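PDB 3EFE: ThiJ/pfpI family protein from Bacillus anthracis, which is of unestablished function but belongs to the DJ-1/PfpI family, whose members include chaperones, proteases and other hydrolases built on a glutaminase-like fold. Local coordinates for residues F9-N14 / V46-E51; G22-E27 / L170-E175; R32-D37 / D181-D186; Y123-K128 / P142-E147. One frame throughout, in Å; residues are numbered along the deposited sequence.

Contact 1: F9-N14 / V46-E51; sequences FLYVFN and VGANKE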
# COMPACT_ATOMS: atom_id res chain seq x y z
N PHE D 9 13.10 6.71 7.82
CA PHE D 9 13.22 7.32 6.48
C PHE D 9 12.60 6.44 5.43
O PHE D 9 12.81 5.24 5.45
CB PHE D 9 14.68 7.56 6.14
CG PHE D 9 15.33 8.56 7.06
CD1 PHE D 9 15.02 9.91 6.96
CD2 PHE D 9 16.22 8.15 8.00
CE1 PHE D 9 15.60 10.83 7.75
CE2 PHE D 9 16.83 9.10 8.87
CZ PHE D 9 16.48 10.45 8.71
N LEU D 10 11.82 7.03 4.52
CA LEU D 10 11.43 6.31 3.33
C LEU D 10 12.06 7.00 2.15
O LEU D 10 11.74 8.14 1.80
CB LEU D 10 9.91 6.29 3.21
CG LEU D 10 9.32 5.66 1.94
CD1 LEU D 10 9.46 4.11 1.96
CD2 LEU D 10 7.91 6.21 1.65
N TYR D 11 12.91 6.29 1.45
CA TYR D 11 13.41 6.78 0.15
C TYR D 11 12.32 6.83 -0.90
O TYR D 11 11.70 5.79 -1.24
CB TYR D 11 14.62 5.95 -0.27
CG TYR D 11 15.30 6.41 -1.53
CD1 TYR D 11 15.89 7.68 -1.62
CD2 TYR D 11 15.39 5.57 -2.63
CE1 TYR D 11 16.53 8.09 -2.81
CE2 TYR D 11 16.03 5.94 -3.77
CZ TYR D 11 16.58 7.21 -3.87
OH TYR D 11 17.19 7.57 -5.07
N VAL D 12 12.08 8.04 -1.41
CA VAL D 12 11.04 8.32 -2.43
C VAL D 12 11.65 8.67 -3.80
O VAL D 12 12.58 9.48 -3.88
CB VAL D 12 9.93 9.41 -1.91
CG1 VAL D 12 9.25 8.87 -0.65
CG2 VAL D 12 10.51 10.75 -1.68
N PHE D 13 11.15 8.01 -4.85
CA PHE D 13 11.67 8.12 -6.26
C PHE D 13 10.59 7.82 -7.25
O PHE D 13 9.66 7.07 -6.96
CB PHE D 13 12.86 7.22 -6.55
CG PHE D 13 12.64 5.77 -6.21
CD1 PHE D 13 12.33 4.87 -7.19
CD2 PHE D 13 12.75 5.32 -4.89
CE1 PHE D 13 12.12 3.57 -6.90
CE2 PHE D 13 12.52 4.02 -4.57
CZ PHE D 13 12.21 3.13 -5.57
N ASN D 14 10.74 8.38 -8.46
CA ASN D 14 9.77 8.15 -9.50
C ASN D 14 9.66 6.68 -9.69
O ASN D 14 10.69 6.03 -9.80
CB ASN D 14 10.21 8.72 -10.84
CG ASN D 14 10.10 10.23 -10.94
OD1 ASN D 14 10.97 10.84 -11.53
ND2 ASN D 14 9.04 10.85 -10.38
N VAL D 46 12.68 10.83 2.03
CA VAL D 46 13.93 11.37 1.49
C VAL D 46 14.11 11.07 0.01
O VAL D 46 13.96 9.97 -0.42
CB VAL D 46 15.21 11.02 2.29
CG1 VAL D 46 15.07 9.85 3.24
CG2 VAL D 46 16.36 10.81 1.34
N GLY D 47 14.35 12.11 -0.78
CA GLY D 47 14.44 12.02 -2.23
C GLY D 47 15.89 12.08 -2.58
O GLY D 47 16.73 12.44 -1.70
N ALA D 48 16.22 11.71 -3.82
CA ALA D 48 17.59 11.92 -4.35
C ALA D 48 17.87 13.42 -4.32
O ALA D 48 19.01 13.81 -4.12
CB ALA D 48 17.78 11.36 -5.79
N ASN D 49 16.82 14.21 -4.53
CA ASN D 49 16.80 15.63 -4.43
C ASN D 49 15.34 16.05 -4.10
O ASN D 49 14.49 15.20 -3.94
CB ASN D 49 17.18 16.20 -5.77
CG ASN D 49 16.16 15.85 -6.84
OD1 ASN D 49 14.95 15.75 -6.59
ND2 ASN D 49 16.65 15.66 -8.05
N LYS D 50 15.06 17.36 -4.05
CA LYS D 50 13.82 17.93 -3.51
C LYS D 50 12.67 17.92 -4.51
O LYS D 50 11.55 18.28 -4.17
CB LYS D 50 14.08 19.33 -2.95
CG LYS D 50 15.01 19.28 -1.69
CD LYS D 50 14.50 20.07 -0.40
CE LYS D 50 13.17 19.51 0.23
NZ LYS D 50 11.98 19.33 -0.78
N GLU D 51 12.97 17.48 -5.73
CA GLU D 51 12.00 17.34 -6.81
C GLU D 51 10.90 16.35 -6.38
O GLU D 51 11.17 15.29 -5.75
CB GLU D 51 12.63 16.83 -8.14
CG GLU D 51 13.64 17.76 -8.93
CD GLU D 51 14.26 17.04 -10.25
OE1 GLU D 51 14.06 15.80 -10.44
OE2 GLU D 51 14.97 17.72 -11.07
O HOH W 1 14.22 11.13 -5.62
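Two backbone hydrogen bonds, both close to straight, tie Val46 to the neighbouring strand, straddling Tyr11 as in a parallel pair. The N-H of Val46 reaches Leu10 O (N to O 2.9 Å, 165° at the hydrogen), and its O takes the N-H of Val12 at the same N-to-O length of 2.9 Å. Tyr11 lies between the two bonds and pairs with Val46 in parallel register, its CA leaning on Val46 O in a CA-H...O contact. Past Gly47 the strands part, and a water fills in as the next rung: it donates to Val12 O and accepts from Ala48 N. This is the strand pair of a beta-alpha-beta unit, in which strand 8-11 leads through helix 18-30 to strand 43-47, inside the mixed sheet of the DJ-1/PfpI fold. Strand 77-80 bonds to the other edge of 8-11. With chi1 at -175°, CG of Tyr11 lies opposite the backbone N and the ring runs along the second strand: CD1 comes within 3.2 Å of Val46 O, and OH ends 3.9 Å from Ala48 CB. That hydroxyl is buried here and has no polar partner in the model. On the same strand, Phe9 sets CB and ring atom CD1 obliquely against Val46 CG1, with CD1 to CG1 at 3.7 Å. Further along, Asn49 OD1 accepts the N-H of Glu51, forming an Asx turn as the chain leaves the sheet.

Contact 2: G22-E27 / L170-E175; sequences GYLIAE and LEFAME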
# COMPACT_ATOMS: atom_id res chain seq x y z
N GLY D 22 3.17 0.48 2.08
CA GLY D 22 1.98 1.09 2.66
C GLY D 22 1.59 0.70 4.08
O GLY D 22 1.27 1.55 4.88
N TYR D 23 1.56 -0.60 4.34
CA TYR D 23 1.43 -1.18 5.67
C TYR D 23 2.49 -0.67 6.64
O TYR D 23 2.18 -0.22 7.77
CB TYR D 23 1.59 -2.70 5.56
CG TYR D 23 0.45 -3.52 4.89
CD1 TYR D 23 -0.82 -3.54 5.41
CD2 TYR D 23 0.71 -4.33 3.77
CE1 TYR D 23 -1.79 -4.29 4.86
CE2 TYR D 23 -0.30 -5.08 3.16
CZ TYR D 23 -1.54 -5.06 3.73
OH TYR D 23 -2.57 -5.80 3.21
N LEU D 24 3.75 -0.76 6.23
CA LEU D 24 4.82 -0.41 7.14
C LEU D 24 4.76 1.04 7.56
O LEU D 24 4.75 1.36 8.73
CB LEU D 24 6.19 -0.76 6.51
CG LEU D 24 7.44 -0.58 7.38
CD1 LEU D 24 7.27 -1.26 8.85
CD2 LEU D 24 8.65 -1.10 6.65
N ILE D 25 4.72 1.94 6.59
CA ILE D 25 4.77 3.35 6.89
C ILE D 25 3.54 3.92 7.69
O ILE D 25 3.66 4.83 8.51
CB ILE D 25 5.15 4.21 5.63
CG1 ILE D 25 4.06 4.18 4.56
CG2 ILE D 25 6.52 3.85 5.19
CD1 ILE D 25 4.06 5.42 3.65
N ALA D 26 2.37 3.34 7.42
CA ALA D 26 1.13 3.71 8.07
C ALA D 26 1.16 3.31 9.53
O ALA D 26 0.69 4.00 10.43
CB ALA D 26 -0.04 3.06 7.30
N GLU D 27 1.71 2.16 9.82
CA GLU D 27 1.72 1.69 11.22
C GLU D 27 2.75 2.46 12.07
O GLU D 27 2.52 2.75 13.25
CB GLU D 27 2.04 0.19 11.25
CG GLU D 27 0.95 -0.70 10.72
CD GLU D 27 -0.40 -0.50 11.38
OE1 GLU D 27 -0.50 0.22 12.39
OE2 GLU D 27 -1.38 -1.09 10.89
N LEU D 170 3.23 -7.47 3.75
CA LEU D 170 2.80 -7.68 5.16
C LEU D 170 3.89 -8.33 5.93
O LEU D 170 4.13 -7.97 7.11
CB LEU D 170 1.66 -8.67 5.26
CG LEU D 170 0.22 -8.33 5.65
CD1 LEU D 170 -0.60 -9.64 5.97
CD2 LEU D 170 0.20 -7.33 6.83
N GLU D 171 4.48 -9.37 5.32
CA GLU D 171 5.63 -10.05 5.89
C GLU D 171 6.84 -9.10 6.06
O GLU D 171 7.53 -9.15 7.09
CB GLU D 171 6.08 -11.26 4.99
CG GLU D 171 5.22 -12.44 5.10
CD GLU D 171 3.90 -12.30 4.38
OE1 GLU D 171 3.71 -11.39 3.47
OE2 GLU D 171 3.04 -13.16 4.72
N PHE D 172 7.11 -8.32 5.01
CA PHE D 172 8.09 -7.24 5.04
C PHE D 172 7.84 -6.32 6.24
O PHE D 172 8.75 -6.06 7.02
CB PHE D 172 8.08 -6.49 3.73
CG PHE D 172 9.08 -5.32 3.63
CD1 PHE D 172 10.46 -5.53 3.74
CD2 PHE D 172 8.64 -4.03 3.40
CE1 PHE D 172 11.34 -4.49 3.59
CE2 PHE D 172 9.53 -2.97 3.30
CZ PHE D 172 10.88 -3.21 3.32
N ALA D 173 6.61 -5.87 6.39
CA ALA D 173 6.21 -4.89 7.44
C ALA D 173 6.36 -5.52 8.82
O ALA D 173 6.84 -4.91 9.75
CB ALA D 173 4.77 -4.39 7.20
N MET D 174 5.97 -6.78 8.91
CA MET D 174 6.07 -7.55 10.11
C MET D 174 7.48 -7.70 10.60
O MET D 174 7.73 -7.56 11.77
CB MET D 174 5.40 -8.92 9.91
CG MET D 174 5.11 -9.66 11.25
SD MET D 174 6.07 -11.14 11.40
CE MET D 174 7.73 -10.58 11.44
N GLU D 175 8.39 -8.03 9.71
CA GLU D 175 9.80 -8.19 10.06
C GLU D 175 10.43 -6.88 10.44
O GLU D 175 11.21 -6.86 11.36
CB GLU D 175 10.63 -8.83 8.86
CG GLU D 175 10.27 -10.31 8.46
CD GLU D 175 10.58 -11.31 9.56
OE1 GLU D 175 11.22 -10.91 10.57
OE2 GLU D 175 10.13 -12.48 9.43
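Tyr23 and Leu24, neighbours in sequence, leave their helix with different first torsions, and together they clasp Ala173. In Tyr23, CG stands anti to the carbonyl carbon (chi1 -71°), which takes the ring back toward Leu170; in Leu24, CG is anti to the backbone N (chi1 -174°), and the two methyls run on toward Phe172 and the backbone of Ala173. Leu170 CD2 sits over the centre of the Tyr23 ring, 4.0 Å from the centroid and almost on the ring normal, a CH-pi contact. The small CB of Ala173 fits between the two neighbours, 4.0 Å from both Tyr23 CB and Leu24 CB. Beyond it, Leu24 CD1 meets Ala173 O at 3.8 Å, and CD2 touches Phe172 CE2 at 3.9 Å, the two side chains crossing nearly at a right angle. With alanine at the crossing, the axes of segments 22-27 and 170-175, on helices 18-30 and 169-179, approach to 8.5 Å and lie 37° from parallel. Tyr23 also meets Trp19 of the second subunit, so this helix pair borders the dimer interface. No hydrogen bond or charge pair spans these two segments: the five touching residues are buried, and the join rests on apolar and CH-pi contact alone.

Contact 3: R32-D37 / D181-D186; sequences RYFKKD and DVFTLD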
# COMPACT_ATOMS: atom_id res chain seq x y z
N ARG D 32 -0.36 3.75 15.97
CA ARG D 32 -1.61 3.32 16.63
C ARG D 32 -1.56 1.98 17.37
O ARG D 32 -2.29 1.78 18.28
CB ARG D 32 -2.74 3.25 15.63
CG ARG D 32 -2.44 2.38 14.45
CD ARG D 32 -3.53 2.36 13.47
NE ARG D 32 -3.27 1.34 12.47
CZ ARG D 32 -4.19 0.86 11.62
NH1 ARG D 32 -5.41 1.35 11.57
NH2 ARG D 32 -3.90 -0.10 10.78
N TYR D 33 -0.70 1.05 17.00
CA TYR D 33 -0.65 -0.23 17.65
C TYR D 33 0.66 -0.46 18.37
O TYR D 33 0.96 -1.58 18.71
CB TYR D 33 -0.84 -1.34 16.63
CG TYR D 33 -2.14 -1.35 15.88
CD1 TYR D 33 -3.28 -0.77 16.42
CD2 TYR D 33 -2.20 -1.88 14.59
CE1 TYR D 33 -4.45 -0.80 15.74
CE2 TYR D 33 -3.37 -1.93 13.92
CZ TYR D 33 -4.50 -1.40 14.52
OH TYR D 33 -5.69 -1.37 13.88
N PHE D 34 1.44 0.61 18.57
CA PHE D 34 2.64 0.57 19.36
C PHE D 34 2.32 0.12 20.75
O PHE D 34 1.17 0.22 21.22
CB PHE D 34 3.31 1.96 19.43
CG PHE D 34 4.11 2.30 18.15
CD1 PHE D 34 5.09 3.29 18.16
CD2 PHE D 34 3.92 1.62 16.97
CE1 PHE D 34 5.80 3.61 17.03
CE2 PHE D 34 4.64 1.95 15.84
CZ PHE D 34 5.57 2.93 15.88
N LYS D 35 3.36 -0.35 21.42
CA LYS D 35 3.29 -0.75 22.83
C LYS D 35 3.19 0.49 23.67
O LYS D 35 3.33 1.62 23.13
CB LYS D 35 4.52 -1.56 23.27
CG LYS D 35 5.83 -0.84 23.30
CD LYS D 35 6.92 -1.88 23.21
CE LYS D 35 8.32 -1.25 23.04
NZ LYS D 35 9.46 -2.23 23.26
N LYS D 36 2.98 0.28 24.97
CA LYS D 36 2.70 1.38 25.87
C LYS D 36 3.84 2.37 25.93
O LYS D 36 5.00 2.01 25.73
CB LYS D 36 2.36 0.86 27.29
CG LYS D 36 3.49 0.29 28.07
CD LYS D 36 2.95 -0.22 29.44
CE LYS D 36 3.87 -1.26 30.09
NZ LYS D 36 3.19 -2.29 31.02
N ASP D 37 3.52 3.63 26.22
CA ASP D 37 4.52 4.69 26.33
C ASP D 37 5.46 4.90 25.14
O ASP D 37 6.51 5.47 25.28
CB ASP D 37 5.45 4.41 27.49
CG ASP D 37 4.75 4.20 28.77
OD1 ASP D 37 3.82 5.02 29.11
OD2 ASP D 37 5.21 3.21 29.43
N ASP D 181 11.23 -3.23 17.34
CA ASP D 181 10.65 -3.52 18.66
C ASP D 181 9.66 -2.46 19.18
O ASP D 181 9.78 -1.91 20.31
CB ASP D 181 11.75 -3.78 19.67
CG ASP D 181 11.26 -4.58 20.88
OD1 ASP D 181 10.49 -5.54 20.63
OD2 ASP D 181 11.63 -4.26 22.03
N VAL D 182 8.67 -2.20 18.34
CA VAL D 182 7.78 -1.08 18.42
C VAL D 182 6.35 -1.56 18.83
O VAL D 182 5.60 -0.86 19.45
CB VAL D 182 7.95 -0.37 17.11
CG1 VAL D 182 6.99 -0.89 16.01
CG2 VAL D 182 8.05 1.09 17.29
N PHE D 183 6.04 -2.82 18.55
CA PHE D 183 4.83 -3.49 18.97
C PHE D 183 5.29 -4.48 20.01
O PHE D 183 6.45 -4.82 20.03
CB PHE D 183 4.18 -4.33 17.82
CG PHE D 183 3.43 -3.54 16.75
CD1 PHE D 183 3.74 -2.24 16.43
CD2 PHE D 183 2.45 -4.18 15.99
CE1 PHE D 183 3.05 -1.60 15.38
CE2 PHE D 183 1.78 -3.55 14.98
CZ PHE D 183 2.06 -2.28 14.67
N THR D 184 4.39 -4.96 20.87
CA THR D 184 4.71 -6.17 21.62
C THR D 184 4.46 -7.38 20.68
O THR D 184 3.90 -7.20 19.56
CB THR D 184 3.85 -6.36 22.89
OG1 THR D 184 2.64 -6.96 22.46
CG2 THR D 184 3.58 -5.05 23.65
N LEU D 185 4.85 -8.57 21.12
CA LEU D 185 4.99 -9.74 20.24
C LEU D 185 3.59 -10.30 19.96
O LEU D 185 3.30 -10.71 18.86
CB LEU D 185 6.02 -10.78 20.83
CG LEU D 185 7.07 -11.50 19.89
CD1 LEU D 185 6.76 -13.03 19.61
CD2 LEU D 185 7.30 -10.80 18.49
N ASP D 186 2.72 -10.25 20.95
CA ASP D 186 1.22 -10.47 20.85
C ASP D 186 0.48 -9.57 19.86
O ASP D 186 -0.31 -10.02 19.08
CB ASP D 186 0.55 -10.19 22.20
CG ASP D 186 0.71 -11.32 23.16
OD1 ASP D 186 1.31 -12.34 22.73
OD2 ASP D 186 0.22 -11.20 24.32
O HOH W 2 2.04 -3.46 20.69
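Lys35 and Val182 join two irregular backbones through one bond, Lys35 N to Val182 O (3.0 Å, 160° at the hydrogen), with the donor in the carbonyl plane. A water extends the link by donating to Tyr33 O and accepting from Thr184 N. The Lys35 side chain then runs out over the 181-182 backbone, extended beyond CG, and delivers NZ to Asp181, where it donates to the backbone O at 3.0 Å and forms a salt bridge with OD2 at 3.2 Å, its hydrogen bond there weak. Asp181 itself has positive phi (58°) and closes helix 169-179 in a Schellman motif, while Thr184 sits at the N-cap of helix 185-197; the loop after helix 18-30 is thus tied to the short connection between two helices. The rings pack beside these bonds. Val182 CG2 stands over one face of Phe34, 3.5 Å from the centroid in a CH-pi contact, and CG1 reaches CE2 of the same ring. Phe34 brings its edge to Phe183, CD2 to CE1 at 3.7 Å, the two side chains crossing at about a right angle. Tyr33 CB covers a face of Phe183, and Thr184 CG2 packs on Lys35 CB at 3.6 Å. The Tyr33 side chain also packs on Leu206 of helix 201-209.

Contact 4: Y123-K128 / P142-E147; sequences YLDTRK and PNYKGE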
# COMPACT_ATOMS: atom_id res chain seq x y z
N TYR D 123 26.49 -5.92 -0.95
CA TYR D 123 26.07 -5.87 0.48
C TYR D 123 25.34 -7.12 0.97
O TYR D 123 25.27 -7.33 2.18
CB TYR D 123 25.22 -4.67 0.81
CG TYR D 123 25.70 -3.28 0.42
CD1 TYR D 123 26.97 -2.86 0.67
CD2 TYR D 123 24.79 -2.34 -0.09
CE1 TYR D 123 27.36 -1.54 0.37
CE2 TYR D 123 25.18 -1.04 -0.40
CZ TYR D 123 26.46 -0.64 -0.13
OH TYR D 123 26.85 0.65 -0.43
N LEU D 124 24.80 -7.94 0.07
CA LEU D 124 24.12 -9.22 0.44
C LEU D 124 25.07 -10.47 0.34
O LEU D 124 24.66 -11.66 0.39
CB LEU D 124 22.88 -9.41 -0.46
CG LEU D 124 21.83 -8.29 -0.64
CD1 LEU D 124 20.67 -8.82 -1.44
CD2 LEU D 124 21.29 -7.69 0.69
N ASP D 125 26.34 -10.19 0.11
CA ASP D 125 27.32 -11.24 -0.14
C ASP D 125 27.51 -12.06 1.08
O ASP D 125 27.78 -13.24 0.92
CB ASP D 125 28.68 -10.67 -0.56
CG ASP D 125 28.71 -10.28 -2.02
OD1 ASP D 125 27.65 -10.42 -2.66
OD2 ASP D 125 29.76 -9.82 -2.53
N THR D 126 27.33 -11.47 2.28
CA THR D 126 27.52 -12.23 3.52
C THR D 126 26.41 -11.97 4.55
O THR D 126 26.61 -12.18 5.76
CB THR D 126 28.95 -12.04 4.11
OG1 THR D 126 29.38 -10.68 3.95
CG2 THR D 126 29.99 -13.00 3.40
N ARG D 127 25.23 -11.56 4.07
CA ARG D 127 24.03 -11.49 4.94
C ARG D 127 22.92 -12.41 4.42
O ARG D 127 22.79 -12.56 3.20
CB ARG D 127 23.55 -10.05 5.00
CG ARG D 127 24.58 -9.10 5.44
CD ARG D 127 24.11 -7.71 5.29
NE ARG D 127 24.52 -6.90 6.43
CZ ARG D 127 25.43 -5.93 6.39
NH1 ARG D 127 25.72 -5.30 7.55
NH2 ARG D 127 26.03 -5.57 5.22
N LYS D 128 22.14 -13.02 5.31
CA LYS D 128 20.95 -13.76 4.88
C LYS D 128 20.01 -12.76 4.20
O LYS D 128 19.87 -11.60 4.60
CB LYS D 128 20.20 -14.44 6.03
CG LYS D 128 21.01 -15.41 6.95
CD LYS D 128 20.69 -15.33 8.52
CE LYS D 128 19.20 -15.02 8.97
NZ LYS D 128 18.15 -15.97 8.43
N PRO D 142 25.84 -8.62 -11.67
CA PRO D 142 27.21 -9.10 -11.88
C PRO D 142 28.10 -9.21 -10.61
O PRO D 142 28.84 -10.20 -10.48
CB PRO D 142 27.84 -8.05 -12.82
CG PRO D 142 26.79 -7.03 -13.12
CD PRO D 142 25.46 -7.58 -12.65
N ASN D 143 28.07 -8.18 -9.74
CA ASN D 143 28.92 -8.16 -8.55
C ASN D 143 28.28 -8.79 -7.28
O ASN D 143 28.73 -8.52 -6.16
CB ASN D 143 29.69 -6.81 -8.26
CG ASN D 143 29.09 -5.55 -8.93
OD1 ASN D 143 27.88 -5.44 -9.12
ND2 ASN D 143 29.95 -4.55 -9.20
N TYR D 144 27.27 -9.65 -7.50
CA TYR D 144 26.57 -10.37 -6.43
C TYR D 144 27.22 -11.71 -6.19
O TYR D 144 27.35 -12.50 -7.09
CB TYR D 144 25.08 -10.55 -6.80
CG TYR D 144 24.30 -11.48 -5.94
CD1 TYR D 144 24.04 -11.21 -4.61
CD2 TYR D 144 23.74 -12.63 -6.46
CE1 TYR D 144 23.31 -12.12 -3.82
CE2 TYR D 144 22.99 -13.53 -5.66
CZ TYR D 144 22.77 -13.25 -4.37
OH TYR D 144 22.00 -14.14 -3.62
N LYS D 145 27.63 -11.97 -4.96
CA LYS D 145 28.29 -13.24 -4.62
C LYS D 145 27.67 -13.92 -3.39
O LYS D 145 28.32 -14.74 -2.66
CB LYS D 145 29.80 -12.99 -4.39
CG LYS D 145 30.58 -12.37 -5.57
CD LYS D 145 31.93 -11.78 -5.09
CE LYS D 145 32.59 -10.79 -6.09
NZ LYS D 145 32.35 -11.15 -7.54
N GLY D 146 26.38 -13.63 -3.16
CA GLY D 146 25.70 -14.02 -1.93
C GLY D 146 24.79 -15.18 -2.11
O GLY D 146 24.00 -15.44 -1.27
N GLU D 147 24.90 -15.92 -3.19
CA GLU D 147 23.95 -17.02 -3.43
C GLU D 147 23.78 -18.02 -2.31
O GLU D 147 22.72 -18.63 -2.15
CB GLU D 147 24.33 -17.80 -4.69
CG GLU D 147 23.19 -18.72 -5.11
CD GLU D 147 23.44 -19.59 -6.32
OE1 GLU D 147 22.87 -20.72 -6.29
OE2 GLU D 147 24.15 -19.15 -7.27
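The Tyr144 ring meets Leu124 at its edge, near the ring plane, with CE1 4.3 Å from Leu124 CB, while one face carries the backbone N of Gly146, 3.5 Å above the plane and offset toward the rim. A second flat group is the Asp125 carboxylate. Its OD1 takes the N-H of Lys145 at 2.8 Å, nearly straight at 160°, yet the donor approaches from above the carboxylate plane, 47° out of it. With CG anti to its own carbonyl carbon (chi1 -80°), Asp125 turns the carboxylate across the gap to this amide. The companion OD2 lies along the aliphatic part of Lys145, 3.7 Å from CB; the charged end bends away, leaving NZ 5.8 Å from OD2, too far for a salt bridge. The backbones come closest at Asp125 and Gly146, CA to CA 3.7 Å, where Gly146 CA also points its hydrogen at Leu124 O, 3.5 Å away, in a CA-H...O contact. The two loops flank helix 134-140: Leu124 and Tyr144 both pack on Ala119 of helix 113-119, Tyr144 reaches Leu134 and Thr137 of the helix between, and Lys128 N is bonded to Asp158 of strand 155-158.

In the fold
Contact 1 ties two neighbouring parallel strands inside the main sheet, and contact 2 packs helix 18-30, the crossover between those strands, against helix 169-179; their centres lie about 19 Å apart. Contacts 2 and 3 adjoin, about 14 Å between centres, joined by the salt bridge of Glu27 with Arg32: one follows the two helices, the other the chain just beyond their C-terminal ends. Along the chain, contacts 1, 2 and 3 interlock, their segments alternating, whereas contact 4 is nested within the loops closed by 2 and 3. It lies across the chain's centre from contact 3, about 33 Å between centres. The early beta-alpha-beta unit is thereby held to the C-terminal helices, with contact 4 a separate local closure.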